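Local coordinates for NADH kinase POS5, mitochondrial (Saccharomyces cerevisiae, PDB 3AFO), which phosphorylates NADH, and NAD(+) with about half the preference, using ATP in mitochondria, and is a key source of the cellular reductant NADPH, at residues N214-R226 / L276-K289. Residues are numbered along the deposited sequence; the frame is centred on the assembly and turned at random.
Sequences NLDIFIDGEFLTR and LPHSSHIRIKIGSK
H281 O receives two donors, the backbone N of D220 at 2.8 Å and a water that also meets G221 N and H281 ND1, so the carbonyl and the type I' turn I219-E222 are held together. The D220 carboxylate closes the pair in the other direction: OD1 accepts from H281 N at 3.0 Å, while OD2 forms a salt bridge with K31 of the second subunit. From here the strands 214-219 and 282-286 run antiparallel, their axes 4.7 Å apart at closest approach; D216 pairs with K285 and F218 with R283 through paired backbone bonds, of which F218 N to R283 O is 2.7 Å.

On the face bearing F218, the guanidinium of R283 lies nearly flat on the ring, planes 23° apart. Its NH2 sits over the ring centre, 3.2 Å above the plane, and CZ stands 16° off the ring normal, which meets the geometry of a cation-pi stack. A bend at chi3 (67°) in R283 folds the group back over the ring, whose opposite face is met by F223. NH1 of R283 is tied to E316, and NH2 to a water shared with G221 O. A leucine in place of F218 would probably cost R283 its flat cation-pi partner and leave the guanidinium less firmly oriented.

The other face is aliphatic: L215 CD2 meets I286 CD1 at 3.5 Å, I217 packs beside I284, and M261 and V232, from a second sheet, pack against it. At the far end R226 NH2 donates to S288 O from above the carbonyl plane. Within the C-terminal domain, then, a backbone ladder joins hairpin 214-226 to strand 282-286, reinforced by aliphatic contacts on one face and the R283-F218 stack on the other, partly exposed one; with D220 and E222 both salt-bridged to the second subunit, the turn probably helps join the subunits.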
ATOM      1  N   ASN A 214      -4.917  -9.898  19.518  1.00 25.07           N
ATOM      2  CA  ASN A 214      -4.258  -8.768  20.152  1.00 24.42           C
ATOM      3  C   ASN A 214      -2.879  -9.252  20.541  1.00 23.63           C
ATOM      4  O   ASN A 214      -2.758 -10.107  21.423  1.00 23.11           O
ATOM      5  CB  ASN A 214      -5.030  -8.314  21.392  1.00 25.05           C
ATOM      6  CG  ASN A 214      -6.451  -7.861  21.067  1.00 27.42           C
ATOM      7  OD1 ASN A 214      -6.670  -6.743  20.587  1.00 29.07           O
ATOM      8  ND2 ASN A 214      -7.421  -8.729  21.331  1.00 28.81           N
ATOM      9  N   LEU A 215      -1.848  -8.735  19.871  1.00 21.99           N
ATOM     10  CA  LEU A 215      -0.488  -9.261  19.997  1.00 21.12           C
ATOM     11  C   LEU A 215       0.514  -8.196  20.418  1.00 21.02           C
ATOM     12  O   LEU A 215       0.580  -7.116  19.814  1.00 20.43           O
ATOM     13  CB  LEU A 215      -0.018  -9.858  18.671  1.00 20.69           C
ATOM     14  CG  LEU A 215      -0.941 -10.798  17.907  1.00 20.20           C
ATOM     15  CD1 LEU A 215      -0.268 -11.123  16.577  1.00 18.34           C
ATOM     16  CD2 LEU A 215      -1.231 -12.076  18.701  1.00 19.03           C
ATOM     17  N   ASP A 216       1.292  -8.517  21.446  1.00 20.52           N
ATOM     18  CA  ASP A 216       2.329  -7.620  21.940  1.00 21.04           C
ATOM     19  C   ASP A 216       3.675  -8.092  21.443  1.00 20.38           C
ATOM     20  O   ASP A 216       4.096  -9.228  21.717  1.00 20.22           O
ATOM     21  CB  ASP A 216       2.295  -7.551  23.471  1.00 21.97           C
ATOM     22  CG  ASP A 216       0.994  -6.953  23.989  1.00 24.20           C
ATOM     23  OD1 ASP A 216       0.618  -5.857  23.528  1.00 24.99           O
ATOM     24  OD2 ASP A 216       0.340  -7.589  24.837  1.00 28.55           O
ATOM     25  N   ILE A 217       4.346  -7.204  20.713  1.00 19.67           N
ATOM     26  CA  ILE A 217       5.565  -7.537  19.999  1.00 18.82           C
ATOM     27  C   ILE A 217       6.762  -6.861  20.656  1.00 18.97           C
ATOM     28  O   ILE A 217       6.743  -5.647  20.910  1.00 18.20           O
ATOM     29  CB  ILE A 217       5.471  -7.101  18.506  1.00 18.87           C
ATOM     30  CG1 ILE A 217       4.299  -7.814  17.816  1.00 18.85           C
ATOM     31  CG2 ILE A 217       6.786  -7.390  17.790  1.00 18.27           C
ATOM     32  CD1 ILE A 217       3.893  -7.224  16.473  1.00 19.58           C
ATOM     33  N   PHE A 218       7.793  -7.657  20.929  1.00 19.17           N
ATOM     34  CA  PHE A 218       9.012  -7.158  21.557  1.00 20.53           C
ATOM     35  C   PHE A 218      10.191  -7.508  20.669  1.00 20.86           C
ATOM     36  O   PHE A 218      10.301  -8.643  20.195  1.00 21.67           O
ATOM     37  CB  PHE A 218       9.216  -7.766  22.963  1.00 20.81           C
ATOM     38  CG  PHE A 218       8.053  -7.530  23.920  1.00 21.92           C
ATOM     39  CD1 PHE A 218       8.146  -6.560  24.924  1.00 22.76           C
ATOM     40  CD2 PHE A 218       6.891  -8.283  23.828  1.00 22.55           C
ATOM     41  CE1 PHE A 218       7.087  -6.329  25.809  1.00 23.78           C
ATOM     42  CE2 PHE A 218       5.810  -8.066  24.715  1.00 23.99           C
ATOM     43  CZ  PHE A 218       5.913  -7.089  25.708  1.00 24.54           C
ATOM     44  N   ILE A 219      11.063  -6.535  20.441  1.00 21.31           N
ATOM     45  CA  ILE A 219      12.283  -6.757  19.683  1.00 22.02           C
ATOM     46  C   ILE A 219      13.471  -6.493  20.606  1.00 22.74           C
ATOM     47  O   ILE A 219      13.533  -5.451  21.257  1.00 23.18           O
ATOM     48  CB  ILE A 219      12.356  -5.859  18.417  1.00 22.14           C
ATOM     49  CG1 ILE A 219      11.213  -6.221  17.453  1.00 22.51           C
ATOM     50  CG2 ILE A 219      13.701  -6.041  17.711  1.00 21.17           C
ATOM     51  CD1 ILE A 219      10.920  -5.168  16.377  1.00 25.39           C
ATOM     52  N   ASP A 220      14.378  -7.464  20.694  1.00 23.07           N
ATOM     53  CA  ASP A 220      15.576  -7.340  21.531  1.00 23.99           C
ATOM     54  C   ASP A 220      15.220  -6.924  22.968  1.00 24.09           C
ATOM     55  O   ASP A 220      15.905  -6.115  23.592  1.00 24.06           O
ATOM     56  CB  ASP A 220      16.575  -6.368  20.874  1.00 24.21           C
ATOM     57  CG  ASP A 220      16.946  -6.789  19.457  1.00 24.95           C
ATOM     58  OD1 ASP A 220      16.997  -8.008  19.205  1.00 24.92           O
ATOM     59  OD2 ASP A 220      17.179  -5.912  18.593  1.00 26.45           O
ATOM     60  N   GLY A 221      14.122  -7.474  23.476  1.00 24.18           N
ATOM     61  CA  GLY A 221      13.661  -7.190  24.832  1.00 24.57           C
ATOM     62  C   GLY A 221      12.904  -5.888  25.035  1.00 24.79           C
ATOM     63  O   GLY A 221      12.415  -5.641  26.124  1.00 25.83           O
ATOM     64  N   GLU A 222      12.815  -5.066  23.991  0.50 24.62           N
ATOM     65  CA  GLU A 222      12.118  -3.787  24.059  0.50 24.27           C
ATOM     66  C   GLU A 222      10.737  -3.924  23.434  0.50 23.56           C
ATOM     67  O   GLU A 222      10.582  -4.579  22.408  0.50 23.25           O
ATOM     68  CB  GLU A 222      12.911  -2.692  23.340  0.50 24.61           C
ATOM     69  CG  GLU A 222      12.101  -1.422  23.083  0.50 25.80           C
ATOM     70  CD  GLU A 222      12.935  -0.161  23.107  0.50 27.84           C
ATOM     71  OE1 GLU A 222      13.653   0.101  22.123  0.50 29.15           O
ATOM     72  OE2 GLU A 222      12.863   0.582  24.107  0.50 29.12           O
ATOM     73  N   PHE A 223       9.742  -3.312  24.066  1.00 22.85           N
ATOM     74  CA  PHE A 223       8.388  -3.335  23.561  1.00 22.07           C
ATOM     75  C   PHE A 223       8.320  -2.499  22.283  1.00 20.89           C
ATOM     76  O   PHE A 223       8.738  -1.335  22.270  1.00 20.15           O
ATOM     77  CB  PHE A 223       7.422  -2.799  24.612  1.00 22.09           C
ATOM     78  CG  PHE A 223       6.015  -2.728  24.141  1.00 22.97           C
ATOM     79  CD1 PHE A 223       5.273  -3.894  23.934  1.00 23.05           C
ATOM     80  CD2 PHE A 223       5.421  -1.495  23.883  1.00 24.64           C
ATOM     81  CE1 PHE A 223       3.955  -3.826  23.498  1.00 21.34           C
ATOM     82  CE2 PHE A 223       4.102  -1.427  23.453  1.00 22.80           C
ATOM     83  CZ  PHE A 223       3.378  -2.588  23.266  1.00 21.88           C
ATOM     84  N   LEU A 224       7.840  -3.119  21.205  1.00 19.27           N
ATOM     85  CA  LEU A 224       7.690  -2.426  19.925  1.00 18.85           C
ATOM     86  C   LEU A 224       6.295  -1.857  19.804  1.00 18.30           C
ATOM     87  O   LEU A 224       6.117  -0.654  19.686  1.00 17.68           O
ATOM     88  CB  LEU A 224       7.981  -3.344  18.721  1.00 18.70           C
ATOM     89  CG  LEU A 224       7.585  -2.780  17.345  1.00 19.41           C
ATOM     90  CD1 LEU A 224       8.540  -1.669  16.884  1.00 20.01           C
ATOM     91  CD2 LEU A 224       7.496  -3.874  16.313  1.00 18.57           C
ATOM     92  N   THR A 225       5.296  -2.735  19.830  1.00 18.32           N
ATOM     93  CA  THR A 225       3.945  -2.294  19.592  1.00 18.25           C
ATOM     94  C   THR A 225       2.960  -3.390  19.965  1.00 18.41           C
ATOM     95  O   THR A 225       3.319  -4.574  20.005  1.00 18.29           O
ATOM     96  CB  THR A 225       3.757  -1.904  18.076  1.00 17.74           C
ATOM     97  OG1 THR A 225       2.587  -1.097  17.929  1.00 17.96           O
ATOM     98  CG2 THR A 225       3.669  -3.149  17.180  1.00 17.51           C
ATOM     99  N   ARG A 226       1.728  -2.978  20.238  1.00 18.83           N
ATOM    100  CA  ARG A 226       0.576  -3.885  20.260  1.00 20.02           C
ATOM    101  C   ARG A 226      -0.155  -3.785  18.934  1.00 19.26           C
ATOM    102  O   ARG A 226      -0.488  -2.683  18.484  1.00 19.06           O
ATOM    103  CB  ARG A 226      -0.396  -3.490  21.373  1.00 21.01           C
ATOM    104  CG  ARG A 226      -1.764  -4.170  21.291  1.00 24.19           C
ATOM    105  CD  ARG A 226      -1.924  -5.226  22.378  1.00 29.08           C
ATOM    106  NE  ARG A 226      -3.284  -5.205  22.863  1.00 32.30           N
ATOM    107  CZ  ARG A 226      -3.710  -5.773  23.984  1.00 33.34           C
ATOM    108  NH1 ARG A 226      -2.887  -6.451  24.792  1.00 33.62           N
ATOM    109  NH2 ARG A 226      -4.978  -5.649  24.290  1.00 32.97           N
ATOM    110  N   LEU A 276      13.926  -6.423   9.594  1.00 17.79           N
ATOM    111  CA  LEU A 276      14.753  -6.466  10.803  1.00 18.32           C
ATOM    112  C   LEU A 276      16.059  -7.199  10.523  1.00 18.98           C
ATOM    113  O   LEU A 276      16.109  -8.006   9.597  1.00 18.65           O
ATOM    114  CB  LEU A 276      13.978  -7.163  11.933  1.00 18.57           C
ATOM    115  CG  LEU A 276      12.549  -6.695  12.218  1.00 19.66           C
ATOM    116  CD1 LEU A 276      11.893  -7.598  13.284  1.00 19.97           C
ATOM    117  CD2 LEU A 276      12.517  -5.230  12.662  1.00 21.08           C
ATOM    118  N   PRO A 277      17.124  -6.912  11.310  1.00 19.74           N
ATOM    119  CA  PRO A 277      18.398  -7.611  11.217  1.00 20.33           C
ATOM    120  C   PRO A 277      18.234  -9.105  11.450  1.00 20.65           C
ATOM    121  O   PRO A 277      17.374  -9.515  12.243  1.00 20.29           O
ATOM    122  CB  PRO A 277      19.193  -7.032  12.393  1.00 21.43           C
ATOM    123  CG  PRO A 277      18.580  -5.761  12.674  1.00 20.76           C
ATOM    124  CD  PRO A 277      17.139  -5.934  12.411  1.00 19.92           C
ATOM    125  N   HIS A 278      19.067  -9.912  10.798  1.00 20.30           N
ATOM    126  CA  HIS A 278      19.026 -11.360  11.001  1.00 21.32           C
ATOM    127  C   HIS A 278      19.355 -11.730  12.452  1.00 20.82           C
ATOM    128  O   HIS A 278      18.947 -12.780  12.934  1.00 20.54           O
ATOM    129  CB  HIS A 278      19.967 -12.082  10.022  1.00 21.78           C
ATOM    130  CG  HIS A 278      21.397 -12.069  10.445  1.00 24.81           C
ATOM    131  ND1 HIS A 278      21.994 -13.140  11.082  1.00 28.83           N
ATOM    132  CD2 HIS A 278      22.342 -11.102  10.364  1.00 27.16           C
ATOM    133  CE1 HIS A 278      23.252 -12.837  11.358  1.00 28.40           C
ATOM    134  NE2 HIS A 278      23.489 -11.607  10.931  1.00 28.91           N
ATOM    135  N   SER A 279      20.059 -10.829  13.138  1.00 20.71           N
ATOM    136  CA  SER A 279      20.480 -11.000  14.532  1.00 21.54           C
ATOM    137  C   SER A 279      19.380 -10.749  15.571  1.00 21.65           C
ATOM    138  O   SER A 279      19.593 -10.972  16.771  1.00 22.04           O
ATOM    139  CB  SER A 279      21.667 -10.068  14.808  1.00 21.71           C
ATOM    140  OG  SER A 279      21.331  -8.706  14.492  1.00 22.58           O
ATOM    141  N   SER A 280      18.212 -10.290  15.116  1.00 21.53           N
ATOM    142  CA  SER A 280      17.102  -9.880  15.997  1.00 21.61           C
ATOM    143  C   SER A 280      16.541 -10.992  16.877  1.00 21.53           C
ATOM    144  O   SER A 280      16.539 -12.144  16.488  1.00 21.56           O
ATOM    145  CB  SER A 280      15.948  -9.320  15.167  1.00 21.57           C
ATOM    146  OG  SER A 280      16.324  -8.117  14.543  1.00 21.36           O
ATOM    147  N   HIS A 281      16.046 -10.603  18.049  1.00 21.46           N
ATOM    148  CA  HIS A 281      15.373 -11.488  18.983  1.00 21.95           C
ATOM    149  C   HIS A 281      13.937 -10.977  19.049  1.00 21.53           C
ATOM    150  O   HIS A 281      13.690  -9.828  19.434  1.00 21.78           O
ATOM    151  CB  HIS A 281      16.061 -11.387  20.353  1.00 22.82           C
ATOM    152  CG  HIS A 281      15.404 -12.188  21.434  1.00 24.82           C
ATOM    153  ND1 HIS A 281      14.368 -11.695  22.200  1.00 26.96           N
ATOM    154  CD2 HIS A 281      15.643 -13.444  21.887  1.00 27.61           C
ATOM    155  CE1 HIS A 281      13.993 -12.615  23.074  1.00 27.73           C
ATOM    156  NE2 HIS A 281      14.753 -13.686  22.907  1.00 26.35           N
ATOM    157  N   ILE A 282      12.996 -11.809  18.635  1.00 20.80           N
ATOM    158  CA  ILE A 282      11.606 -11.388  18.535  1.00 20.38           C
ATOM    159  C   ILE A 282      10.775 -12.211  19.492  1.00 20.44           C
ATOM    160  O   ILE A 282      10.869 -13.444  19.499  1.00 20.42           O
ATOM    161  CB  ILE A 282      11.049 -11.554  17.095  1.00 20.20           C
ATOM    162  CG1 ILE A 282      11.923 -10.770  16.095  1.00 20.66           C
ATOM    163  CG2 ILE A 282       9.571 -11.087  17.030  1.00 19.58           C
ATOM    164  CD1 ILE A 282      11.654 -11.061  14.614  1.00 19.18           C
ATOM    165  N   ARG A 283       9.989 -11.525  20.311  1.00 20.16           N
ATOM    166  CA  ARG A 283       9.036 -12.183  21.186  1.00 21.07           C
ATOM    167  C   ARG A 283       7.656 -11.606  20.932  1.00 21.04           C
ATOM    168  O   ARG A 283       7.487 -10.373  20.899  1.00 21.04           O
ATOM    169  CB  ARG A 283       9.439 -12.011  22.667  1.00 21.24           C
ATOM    170  CG  ARG A 283       8.432 -12.601  23.667  1.00 23.22           C
ATOM    171  CD  ARG A 283       8.963 -12.536  25.095  1.00 24.94           C
ATOM    172  NE  ARG A 283       9.079 -11.171  25.601  1.00 26.36           N
ATOM    173  CZ  ARG A 283       8.199 -10.597  26.416  1.00 27.21           C
ATOM    174  NH1 ARG A 283       7.122 -11.265  26.820  1.00 27.60           N
ATOM    175  NH2 ARG A 283       8.394  -9.354  26.832  1.00 26.92           N
ATOM    176  N   ILE A 284       6.683 -12.500  20.745  1.00 21.04           N
ATOM    177  CA  ILE A 284       5.281 -12.114  20.581  1.00 21.11           C
ATOM    178  C   ILE A 284       4.391 -12.824  21.617  1.00 21.78           C
ATOM    179  O   ILE A 284       4.334 -14.050  21.661  1.00 21.65           O
ATOM    180  CB  ILE A 284       4.768 -12.354  19.129  1.00 20.93           C
ATOM    181  CG1 ILE A 284       5.643 -11.590  18.118  1.00 19.90           C
ATOM    182  CG2 ILE A 284       3.277 -11.959  19.010  1.00 20.64           C
ATOM    183  CD1 ILE A 284       5.237 -11.778  16.645  1.00 20.30           C
ATOM    184  N   LYS A 285       3.745 -12.032  22.469  1.00 22.46           N
ATOM    185  CA  LYS A 285       2.848 -12.548  23.489  1.00 23.56           C
ATOM    186  C   LYS A 285       1.389 -12.311  23.084  1.00 23.77           C
ATOM    187  O   LYS A 285       1.030 -11.215  22.633  1.00 23.30           O
ATOM    188  CB  LYS A 285       3.139 -11.869  24.823  1.00 23.91           C
ATOM    189  CG  LYS A 285       2.427 -12.487  26.027  1.00 26.50           C
ATOM    190  CD  LYS A 285       2.915 -11.810  27.318  1.00 30.60           C
ATOM    191  CE  LYS A 285       2.307 -12.452  28.564  1.00 32.62           C
ATOM    192  NZ  LYS A 285       2.698 -11.676  29.789  1.00 34.94           N
ATOM    193  N   ILE A 286       0.570 -13.350  23.230  1.00 23.81           N
ATOM    194  CA  ILE A 286      -0.857 -13.278  22.934  1.00 24.96           C
ATOM    195  C   ILE A 286      -1.558 -12.524  24.063  1.00 26.43           C
ATOM    196  O   ILE A 286      -1.588 -12.998  25.206  1.00 25.15           O
ATOM    197  CB  ILE A 286      -1.483 -14.704  22.779  1.00 24.79           C
ATOM    198  CG1 ILE A 286      -0.634 -15.596  21.853  1.00 24.96           C
ATOM    199  CG2 ILE A 286      -2.939 -14.620  22.334  1.00 25.01           C
ATOM    200  CD1 ILE A 286      -0.379 -15.034  20.421  1.00 23.85           C
ATOM    201  N   GLY A 287      -2.087 -11.344  23.745  1.00 27.65           N
ATOM    202  CA  GLY A 287      -2.801 -10.526  24.724  1.00 30.83           C
ATOM    203  C   GLY A 287      -4.303 -10.560  24.510  1.00 33.36           C
ATOM    204  O   GLY A 287      -4.819 -11.393  23.769  1.00 32.85           O
ATOM    205  N   SER A 288      -5.005  -9.652  25.174  1.00 36.30           N
ATOM    206  CA  SER A 288      -6.441  -9.481  24.979  1.00 39.46           C
ATOM    207  C   SER A 288      -6.798  -8.057  25.375  1.00 41.54           C
ATOM    208  O   SER A 288      -5.964  -7.344  25.931  1.00 41.69           O
ATOM    209  CB  SER A 288      -7.229 -10.486  25.828  1.00 39.31           C
ATOM    210  OG  SER A 288      -6.982 -10.279  27.207  1.00 39.77           O
ATOM    211  N   LYS A 289      -8.026  -7.638  25.076  1.00 44.79           N
ATOM    212  CA  LYS A 289      -8.550  -6.358  25.576  1.00 47.86           C
ATOM    213  C   LYS A 289      -9.345  -6.575  26.866  1.00 49.70           C
ATOM    214  O   LYS A 289      -9.914  -7.652  27.073  1.00 49.99           O
ATOM    215  CB  LYS A 289      -9.391  -5.628  24.514  1.00 48.15           C
ATOM    216  CG  LYS A 289      -9.778  -6.469  23.291  1.00 49.37           C
ATOM    217  CD  LYS A 289     -10.961  -7.392  23.570  1.00 51.20           C
ATOM    218  CE  LYS A 289     -10.805  -8.705  22.813  1.00 52.21           C
ATOM    219  NZ  LYS A 289      -9.786  -9.604  23.446  1.00 53.29           N
TER
HETATM  220  O   HOH W   1      -5.018 -12.252  20.916  1.00 26.56           O
HETATM  221  O   HOH W   2      17.551  -6.240  15.943  1.00 24.90           O
HETATM  222  O   HOH W   3      12.598  -9.502  22.260  1.00 20.76           O
HETATM  223  O   HOH W   4      10.571  -7.673  26.979  1.00 36.03           O
HETATM  224  O   HOH W   5      -3.340  -8.301  27.212  1.00 39.64           O